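Local coordinates for protein giardin subunit alpha-1 (Giardia intestinalis, PDB 4EVH) that binds calcium and, in a calcium-dependent way, phospholipids, including phosphatidylserine, and takes part in parasite attachment and in cytoskeletal disassembly and reassembly, at residues 230-235 with 260-265; 77-82 with 116-121; 164-169 with 203-208. One frame throughout, in Å; residues are numbered along the deposited sequence.

In the fold
From the N terminus, interaction 2 comes first: 77-82 and 116-121 close a loop of 33 residues, joining helices 74-87 and 104-118. Interaction 3 follows, with 33 residues between 164-169 and 203-208, which tie helix 155-168 to helix 201-208. In interaction 1, the last, 24 residues separate 230-235, on helix 227-240, from 260-265, which includes the short helix 262-265. The loops run in series; none encloses or crosses another. They fall in the predicted annexin repeats 2, 3 and 4. Interactions 2 and 3 have centres about 35 Å apart; each lies about 26 Å, centre to centre, from interaction 1. Helix 245-255 touches 77-82 and 230-235, whereas helix 211-225 packs on 203-208 and 230-235.

Interaction 1 (230-235 with 260-265); sequences LAAYLI and LGAKHA
A232 and A262 bring two helices of the annexin fold almost backbone to backbone, their CA atoms 4.7 Å apart, in what is predicted to be its fourth repeat. Helix 227-240 offers a low ridge of small methyls, and the short helix 262-265 meets it with two more, one turn apart. The bump on the second helix is the methyl of A262. It drops into a shallow hollow floored by the backbone N and CA of A232, with A231 on one flank, A231 CB 4.2 Å from A262 CB, and I235 on another. The wall at I235 is its terminal methyl: CG1 carries CD1 outward in a nearly extended chain (chi2 155°), and CD1 ends 4.3 Å from A262 CB. In return, the A232 methyl fits beside the turn between A262 and A265, with its CB 3.6 Å from A265 CB. M272 of helix 272-279 touches both I235 and A262 and continues the apolar surface, while Y266 also packs on I235. The interface is small, 140 Å² in all, and mostly buried; so close an approach is consistent with the small side chains on both sides. The methyl of A232 also lies against the peptide of the other helix, its CB 3.7 Å from A262 O.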
loop_
_atom_site.group_PDB
_atom_site.type_symbol
_atom_site.label_atom_id
_atom_site.label_comp_id
_atom_site.label_asym_id
_atom_site.label_seq_id
_atom_site.Cartn_x
_atom_site.Cartn_y
_atom_site.Cartn_z
ATOM N N LEU A 230 -1.028 -5.764 5.982
ATOM C CA LEU A 230 -0.370 -4.462 6.062
ATOM C C LEU A 230 -1.389 -3.315 5.882
ATOM O O LEU A 230 -1.394 -2.331 6.651
ATOM C CB LEU A 230 0.738 -4.351 5.011
ATOM C CG LEU A 230 1.455 -3.002 5.082
ATOM C CD1 LEU A 230 1.679 -2.578 6.561
ATOM C CD2 LEU A 230 2.757 -3.058 4.324
ATOM N N ALA A 231 -2.228 -3.470 4.848
ATOM C CA ALA A 231 -3.317 -2.562 4.534
ATOM C C ALA A 231 -4.151 -2.256 5.767
ATOM O O ALA A 231 -4.252 -1.100 6.194
ATOM C CB ALA A 231 -4.197 -3.166 3.455
ATOM N N ALA A 232 -4.755 -3.299 6.326
ATOM C CA ALA A 232 -5.621 -3.157 7.486
ATOM C C ALA A 232 -5.002 -2.241 8.572
ATOM O O ALA A 232 -5.669 -1.348 9.102
ATOM C CB ALA A 232 -5.960 -4.543 8.055
ATOM N N TYR A 233 -3.733 -2.492 8.884
ATOM C CA TYR A 233 -2.946 -1.673 9.783
ATOM C C TYR A 233 -2.784 -0.229 9.284
ATOM O O TYR A 233 -3.036 0.725 10.002
ATOM C CB TYR A 233 -1.567 -2.314 9.927
ATOM C CG TYR A 233 -0.557 -1.511 10.721
ATOM C CD1 TYR A 233 -0.605 -1.476 12.116
ATOM C CD2 TYR A 233 0.467 -0.816 10.080
ATOM C CE1 TYR A 233 0.329 -0.759 12.850
ATOM C CE2 TYR A 233 1.404 -0.108 10.797
ATOM C CZ TYR A 233 1.333 -0.078 12.194
ATOM O OH TYR A 233 2.260 0.641 12.921
ATOM N N LEU A 234 -2.323 -0.075 8.053
ATOM C CA LEU A 234 -2.165 1.248 7.493
ATOM C C LEU A 234 -3.481 2.002 7.613
ATOM O O LEU A 234 -3.498 3.216 7.813
ATOM C CB LEU A 234 -1.750 1.150 6.029
ATOM C CG LEU A 234 -0.270 1.309 5.697
ATOM C CD1 LEU A 234 0.568 1.272 6.940
ATOM C CD2 LEU A 234 0.169 0.240 4.700
ATOM N N ILE A 235 -4.591 1.288 7.476
ATOM C CA ILE A 235 -5.886 1.950 7.444
ATOM C C ILE A 235 -6.157 2.460 8.849
ATOM O O ILE A 235 -6.540 3.631 9.053
ATOM C CB ILE A 235 -6.999 1.013 6.912
ATOM C CG1 ILE A 235 -6.936 0.960 5.372
ATOM C CG2 ILE A 235 -8.371 1.470 7.399
ATOM C CD1 ILE A 235 -7.513 -0.303 4.739
ATOM N N LEU A 260 -8.534 -6.670 -0.619
ATOM C CA LEU A 260 -9.908 -6.597 -0.098
ATOM C C LEU A 260 -10.174 -7.317 1.245
ATOM O O LEU A 260 -11.140 -7.001 1.934
ATOM C CB LEU A 260 -10.943 -6.971 -1.168
ATOM C CG LEU A 260 -11.187 -5.840 -2.161
ATOM C CD1 LEU A 260 -10.674 -6.205 -3.552
ATOM C CD2 LEU A 260 -12.647 -5.499 -2.194
ATOM N N GLY A 261 -9.308 -8.249 1.622
ATOM C CA GLY A 261 -9.465 -8.957 2.883
ATOM C C GLY A 261 -9.128 -8.144 4.132
ATOM O O GLY A 261 -9.241 -8.632 5.269
ATOM N N ALA A 262 -8.709 -6.902 3.910
ATOM C CA ALA A 262 -8.354 -6.000 4.994
ATOM C C ALA A 262 -9.510 -5.892 5.967
ATOM O O ALA A 262 -9.301 -5.795 7.173
ATOM C CB ALA A 262 -7.984 -4.610 4.448
ATOM N N LYS A 263 -10.732 -5.907 5.446
ATOM C CA LYS A 263 -11.881 -5.757 6.323
ATOM C C LYS A 263 -11.909 -6.829 7.417
ATOM O O LYS A 263 -12.277 -6.541 8.560
ATOM C CB LYS A 263 -13.201 -5.687 5.551
ATOM C CG LYS A 263 -13.381 -6.672 4.433
ATOM C CD LYS A 263 -14.869 -6.838 4.178
ATOM C CE LYS A 263 -15.161 -7.411 2.805
ATOM N NZ LYS A 263 -15.112 -6.367 1.744
ATOM N N HIS A 264 -11.486 -8.041 7.062
ATOM C CA HIS A 264 -11.358 -9.138 8.016
ATOM C C HIS A 264 -10.108 -9.005 8.871
ATOM O O HIS A 264 -10.137 -9.263 10.070
ATOM C CB HIS A 264 -11.342 -10.484 7.288
ATOM C CG HIS A 264 -12.509 -10.681 6.373
ATOM N ND1 HIS A 264 -13.734 -11.135 6.816
ATOM C CD2 HIS A 264 -12.646 -10.462 5.041
ATOM C CE1 HIS A 264 -14.571 -11.200 5.794
ATOM N NE2 HIS A 264 -13.937 -10.796 4.706
ATOM N N ALA A 265 -9.000 -8.618 8.248
ATOM C CA ALA A 265 -7.767 -8.415 8.986
ATOM C C ALA A 265 -7.965 -7.319 10.026
ATOM O O ALA A 265 -7.386 -7.362 11.112
ATOM C CB ALA A 265 -6.624 -8.065 8.030
#

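Interaction 2 (77-82 with 116-121)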
loop_
_atom_site.group_PDB
_atom_site.type_symbol
_atom_site.label_atom_id
_atom_site.label_comp_id
_atom_site.label_asym_id
_atom_site.label_seq_id
_atom_site.Cartn_x
_atom_site.Cartn_y
_atom_site.Cartn_z
ATOM N N VAL A 77 0.712 6.356 -11.056
ATOM C CA VAL A 77 0.172 6.805 -9.791
ATOM C C VAL A 77 1.202 6.584 -8.694
ATOM O O VAL A 77 1.514 7.506 -7.913
ATOM C CB VAL A 77 -1.104 6.042 -9.439
ATOM C CG1 VAL A 77 -1.528 6.362 -8.007
ATOM C CG2 VAL A 77 -2.194 6.394 -10.415
ATOM N N ARG A 78 1.739 5.366 -8.652
ATOM C CA ARG A 78 2.775 5.032 -7.698
ATOM C C ARG A 78 4.021 5.900 -7.895
ATOM O O ARG A 78 4.453 6.578 -6.967
ATOM C CB ARG A 78 3.092 3.541 -7.745
ATOM C CG ARG A 78 3.761 3.004 -6.501
ATOM C CD ARG A 78 3.819 1.488 -6.474
ATOM N NE ARG A 78 3.747 1.034 -5.098
ATOM C CZ ARG A 78 2.691 0.445 -4.549
ATOM N NH1 ARG A 78 1.617 0.162 -5.266
ATOM N NH2 ARG A 78 2.723 0.116 -3.272
ATOM N N ALA A 79 4.575 5.929 -9.100
ATOM C CA ALA A 79 5.780 6.732 -9.359
ATOM C C ALA A 79 5.625 8.219 -9.008
ATOM O O ALA A 79 6.592 8.874 -8.617
ATOM C CB ALA A 79 6.254 6.562 -10.796
ATOM N N GLN A 80 4.415 8.752 -9.135
ATOM C CA GLN A 80 4.160 10.128 -8.719
ATOM C C GLN A 80 4.153 10.263 -7.188
ATOM O O GLN A 80 4.725 11.219 -6.632
ATOM C CB GLN A 80 2.827 10.613 -9.277
ATOM C CG GLN A 80 2.598 12.107 -9.142
ATOM C CD GLN A 80 3.607 12.924 -9.941
ATOM O OE1 GLN A 80 4.582 13.431 -9.375
ATOM N NE2 GLN A 80 3.374 13.059 -11.263
ATOM N N HIS A 81 3.483 9.323 -6.517
ATOM C CA HIS A 81 3.492 9.267 -5.056
ATOM C C HIS A 81 4.928 9.149 -4.567
ATOM O O HIS A 81 5.347 9.882 -3.682
ATOM C CB HIS A 81 2.673 8.085 -4.544
ATOM C CG HIS A 81 1.194 8.316 -4.569
ATOM N ND1 HIS A 81 0.635 9.575 -4.581
ATOM C CD2 HIS A 81 0.155 7.444 -4.587
ATOM C CE1 HIS A 81 -0.684 9.468 -4.598
ATOM N NE2 HIS A 81 -0.999 8.186 -4.611
ATOM N N ILE A 82 5.691 8.236 -5.163
ATOM C CA ILE A 82 7.115 8.113 -4.849
ATOM C C ILE A 82 7.895 9.377 -5.208
ATOM O O ILE A 82 8.843 9.747 -4.524
ATOM C CB ILE A 82 7.759 6.898 -5.541
ATOM C CG1 ILE A 82 7.062 5.601 -5.108
ATOM C CG2 ILE A 82 9.253 6.853 -5.257
ATOM C CD1 ILE A 82 7.761 4.333 -5.566
ATOM N N ARG A 116 9.945 6.819 -17.175
ATOM C CA ARG A 116 9.173 7.443 -18.225
ATOM C C ARG A 116 8.876 8.858 -17.775
ATOM O O ARG A 116 9.139 9.819 -18.482
ATOM C CB ARG A 116 7.887 6.669 -18.471
ATOM C CG ARG A 116 7.211 6.963 -19.775
ATOM C CD ARG A 116 6.270 5.814 -20.160
ATOM N NE ARG A 116 5.349 5.448 -19.083
ATOM C CZ ARG A 116 5.522 4.424 -18.239
ATOM N NH1 ARG A 116 6.591 3.637 -18.342
ATOM N NH2 ARG A 116 4.622 4.181 -17.283
ATOM N N MET A 117 8.365 8.984 -16.564
ATOM C CA MET A 117 7.942 10.276 -16.054
ATOM C C MET A 117 9.096 11.260 -15.799
ATOM O O MET A 117 9.076 12.381 -16.313
ATOM C CB MET A 117 7.082 10.086 -14.804
ATOM C CG MET A 117 5.870 9.176 -15.045
ATOM S SD MET A 117 4.880 8.758 -13.580
ATOM C CE MET A 117 3.944 10.271 -13.296
ATOM N N PHE A 118 10.097 10.853 -15.027
ATOM C CA PHE A 118 11.090 11.819 -14.547
ATOM C C PHE A 118 12.514 11.541 -15.044
ATOM O O PHE A 118 13.477 12.090 -14.508
ATOM C CB PHE A 118 11.075 11.927 -13.004
ATOM C CG PHE A 118 9.711 11.706 -12.377
ATOM C CD1 PHE A 118 9.403 10.499 -11.753
ATOM C CD2 PHE A 118 8.741 12.696 -12.404
ATOM C CE1 PHE A 118 8.155 10.280 -11.179
ATOM C CE2 PHE A 118 7.482 12.482 -11.827
ATOM C CZ PHE A 118 7.196 11.270 -11.218
ATOM N N LYS A 119 12.648 10.698 -16.064
ATOM C CA LYS A 119 13.963 10.370 -16.627
ATOM C C LYS A 119 15.040 10.123 -15.572
ATOM O O LYS A 119 16.198 10.456 -15.779
ATOM C CB LYS A 119 14.437 11.449 -17.606
ATOM C CG LYS A 119 13.775 11.390 -18.982
ATOM C CD LYS A 119 12.358 11.981 -18.982
ATOM C CE LYS A 119 11.748 11.992 -20.393
ATOM N NZ LYS A 119 11.700 10.633 -21.033
ATOM N N LYS A 120 14.652 9.522 -14.451
ATOM C CA LYS A 120 15.579 9.222 -13.359
ATOM C C LYS A 120 15.422 7.793 -12.873
ATOM O O LYS A 120 14.392 7.161 -13.102
ATOM C CB LYS A 120 15.369 10.186 -12.190
ATOM C CG LYS A 120 15.780 11.618 -12.499
ATOM C CD LYS A 120 15.356 12.578 -11.410
ATOM C CE LYS A 120 15.633 14.007 -11.843
ATOM N NZ LYS A 120 14.906 14.343 -13.096
ATOM N N PRO A 121 16.458 7.266 -12.214
ATOM C CA PRO A 121 16.322 5.941 -11.625
ATOM C C PRO A 121 15.767 6.068 -10.200
ATOM O O PRO A 121 16.431 6.515 -9.261
ATOM C CB PRO A 121 17.760 5.393 -11.646
ATOM C CG PRO A 121 18.654 6.562 -12.046
ATOM C CD PRO A 121 17.812 7.802 -12.023
#
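Apolar contact centres on A79, whose methyl on helix 74-87 faces M117 and F118 near the C-terminal part of helix 104-118: A79 CB lies 3.8 Å from M117 SD and 4.2 Å from F118 CE1. The thioether covers the methyl, then bends at chi3 (76°) so that CE runs on to Q80 and stops 3.5 Å from Q80 NE2. The F118 ring presents its edge to the backbone of helix 74-87, with A79 O near the ring plane beside CE1 and CZ, while M117 CB of its own segment sits over the ring centre. The bent Q80 side chain crosses the phenyl at about a right angle; the amide and ring planes are 74° apart, and OE1 lies 3.9 Å from F118 CZ. Both helices fall in the predicted second repeat of this all-helical annexin fold, and R83 adds a cation-pi contact and Y114 an edge-to-face one to the same ring. Among polar links, R116, next to M117, forms a salt bridge with E76. K119 has positive phi, and K120 NZ comes back to donate to F118 O at 3.0 Å, lying in the carbonyl plane with a C=O to donor angle of 155°.

Interaction 3 (164-169 with 203-208)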
loop_
_atom_site.group_PDB
_atom_site.type_symbol
_atom_site.label_atom_id
_atom_site.label_comp_id
_atom_site.label_asym_id
_atom_site.label_seq_id
_atom_site.Cartn_x
_atom_site.Cartn_y
_atom_site.Cartn_z
ATOM N N GLN A 164 17.386 -15.001 18.139
ATOM C CA GLN A 164 18.763 -14.777 18.548
ATOM C C GLN A 164 19.283 -13.493 17.922
ATOM O O GLN A 164 19.935 -12.689 18.589
ATOM C CB GLN A 164 19.660 -15.942 18.147
ATOM C CG GLN A 164 19.539 -17.169 19.025
ATOM C CD GLN A 164 20.852 -17.919 19.118
ATOM O OE1 GLN A 164 20.945 -18.946 19.800
ATOM N NE2 GLN A 164 21.888 -17.400 18.440
ATOM N N ALA A 165 19.000 -13.294 16.641
ATOM C CA ALA A 165 19.393 -12.052 15.997
ATOM C C ALA A 165 18.785 -10.892 16.772
ATOM O O ALA A 165 19.422 -9.860 16.979
ATOM C CB ALA A 165 18.942 -12.028 14.540
ATOM N N PHE A 166 17.548 -11.082 17.213
ATOM C CA PHE A 166 16.856 -10.076 18.001
ATOM C C PHE A 166 17.526 -9.822 19.359
ATOM O O PHE A 166 17.677 -8.676 19.772
ATOM C CB PHE A 166 15.385 -10.460 18.181
ATOM C CG PHE A 166 14.503 -10.016 17.051
ATOM C CD1 PHE A 166 14.032 -10.928 16.115
ATOM C CD2 PHE A 166 14.147 -8.675 16.916
ATOM C CE1 PHE A 166 13.219 -10.513 15.074
ATOM C CE2 PHE A 166 13.335 -8.260 15.876
ATOM C CZ PHE A 166 12.870 -9.182 14.955
ATOM N N ASP A 167 17.938 -10.880 20.051
ATOM C CA ASP A 167 18.569 -10.702 21.359
ATOM C C ASP A 167 19.925 -10.014 21.250
ATOM O O ASP A 167 20.129 -8.945 21.834
ATOM C CB ASP A 167 18.696 -12.022 22.113
ATOM C CG ASP A 167 18.388 -11.872 23.589
ATOM O OD1 ASP A 167 17.199 -11.678 23.921
ATOM O OD2 ASP A 167 19.323 -11.937 24.419
ATOM N N GLN A 168 20.843 -10.627 20.498
ATOM C CA GLN A 168 22.166 -10.053 20.245
ATOM C C GLN A 168 22.096 -8.674 19.592
ATOM O O GLN A 168 23.042 -7.887 19.691
ATOM C CB GLN A 168 22.971 -10.953 19.318
ATOM C CG GLN A 168 22.929 -12.407 19.644
ATOM C CD GLN A 168 23.616 -13.214 18.562
ATOM O OE1 GLN A 168 24.457 -12.687 17.829
ATOM N NE2 GLN A 168 23.253 -14.490 18.441
ATOM N N LYS A 169 20.987 -8.394 18.914
ATOM C CA LYS A 169 20.850 -7.181 18.108
ATOM C C LYS A 169 21.739 -7.221 16.852
ATOM O O LYS A 169 22.389 -6.227 16.494
ATOM C CB LYS A 169 21.108 -5.910 18.934
ATOM C CG LYS A 169 20.057 -5.640 20.002
ATOM C CD LYS A 169 19.993 -4.163 20.367
ATOM C CE LYS A 169 18.916 -3.889 21.419
ATOM N NZ LYS A 169 18.646 -2.427 21.583
ATOM N N GLN A 203 6.732 -7.881 18.994
ATOM C CA GLN A 203 7.166 -7.366 20.290
ATOM C C GLN A 203 8.669 -7.284 20.278
ATOM O O GLN A 203 9.253 -6.363 20.835
ATOM C CB GLN A 203 6.713 -8.283 21.421
ATOM C CG GLN A 203 5.212 -8.388 21.560
ATOM C CD GLN A 203 4.800 -9.468 22.528
ATOM O OE1 GLN A 203 3.704 -9.433 23.096
ATOM N NE2 GLN A 203 5.676 -10.441 22.723
ATOM N N ALA A 204 9.290 -8.267 19.633
ATOM C CA ALA A 204 10.733 -8.269 19.436
ATOM C C ALA A 204 11.190 -6.935 18.846
ATOM O O ALA A 204 12.051 -6.272 19.414
ATOM C CB ALA A 204 11.147 -9.436 18.545
ATOM N N ILE A 205 10.600 -6.560 17.710
ATOM C CA ILE A 205 10.817 -5.258 17.079
ATOM C C ILE A 205 10.634 -4.131 18.095
ATOM O O ILE A 205 11.467 -3.227 18.185
ATOM C CB ILE A 205 9.855 -5.033 15.868
ATOM C CG1 ILE A 205 10.252 -5.922 14.682
ATOM C CG2 ILE A 205 9.834 -3.560 15.433
ATOM C CD1 ILE A 205 9.224 -5.957 13.548
ATOM N N ALA A 206 9.545 -4.201 18.860
ATOM C CA ALA A 206 9.230 -3.184 19.864
ATOM C C ALA A 206 10.373 -2.987 20.860
ATOM O O ALA A 206 10.625 -1.867 21.339
ATOM C CB ALA A 206 7.931 -3.540 20.601
ATOM N N THR A 207 11.047 -4.091 21.171
ATOM C CA THR A 207 12.169 -4.084 22.096
ATOM C C THR A 207 13.408 -3.450 21.458
ATOM O O THR A 207 14.120 -2.672 22.110
ATOM C CB THR A 207 12.519 -5.517 22.569
ATOM O OG1 THR A 207 11.482 -6.023 23.416
ATOM C CG2 THR A 207 13.827 -5.526 23.335
ATOM N N ILE A 208 13.658 -3.774 20.187
ATOM C CA ILE A 208 14.897 -3.360 19.520
ATOM C C ILE A 208 14.808 -1.991 18.846
ATOM O O ILE A 208 15.731 -1.187 18.943
ATOM C CB ILE A 208 15.355 -4.382 18.457
ATOM C CG1 ILE A 208 16.670 -3.917 17.825
ATOM C CG2 ILE A 208 14.284 -4.544 17.389
ATOM C CD1 ILE A 208 17.501 -5.033 17.210
#
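A CH-pi contact is central here: the methyl of A204 lies over one face of the F166 ring, its CB 3.6 Å from the ring centroid and only 15° off the normal. The offset leans toward the CD2-CE2 side, so those two carbons are the nearest to the methyl. Other apolar contacts gather at the same end of the ring. I205 CG1 reaches F166 CE2 at 4.0 Å, and I208 brings its CG2 up to the ring edge, near the plane, 4.1 Å from F166 CE2. The two branches of I208 divide the work: CG1 stands opposite the backbone N (chi1 -178°) and leads CD1 away from the phenyl to K169. There the lysine contributes its aliphatic stem, running past the isoleucine in the opposite direction, with K169 CG 3.8 Å from I208 CD1. K169, with positive phi just after helix 155-168, carries this stem. A weak polar bond, 3.4 Å long, joins T207 OG1 to Q203 O within 203-208. Neighbouring helices extend the core, with L174 of helix 171-180 touching A165 and I208, and F217 of helix 211-225 touching I205. The two helix segments run nearly parallel, 18° apart with axes 10.0 Å from each other, and their apolar contact belongs to the interior of the five-helix bundle that makes up an annexin repeat, here the predicted third.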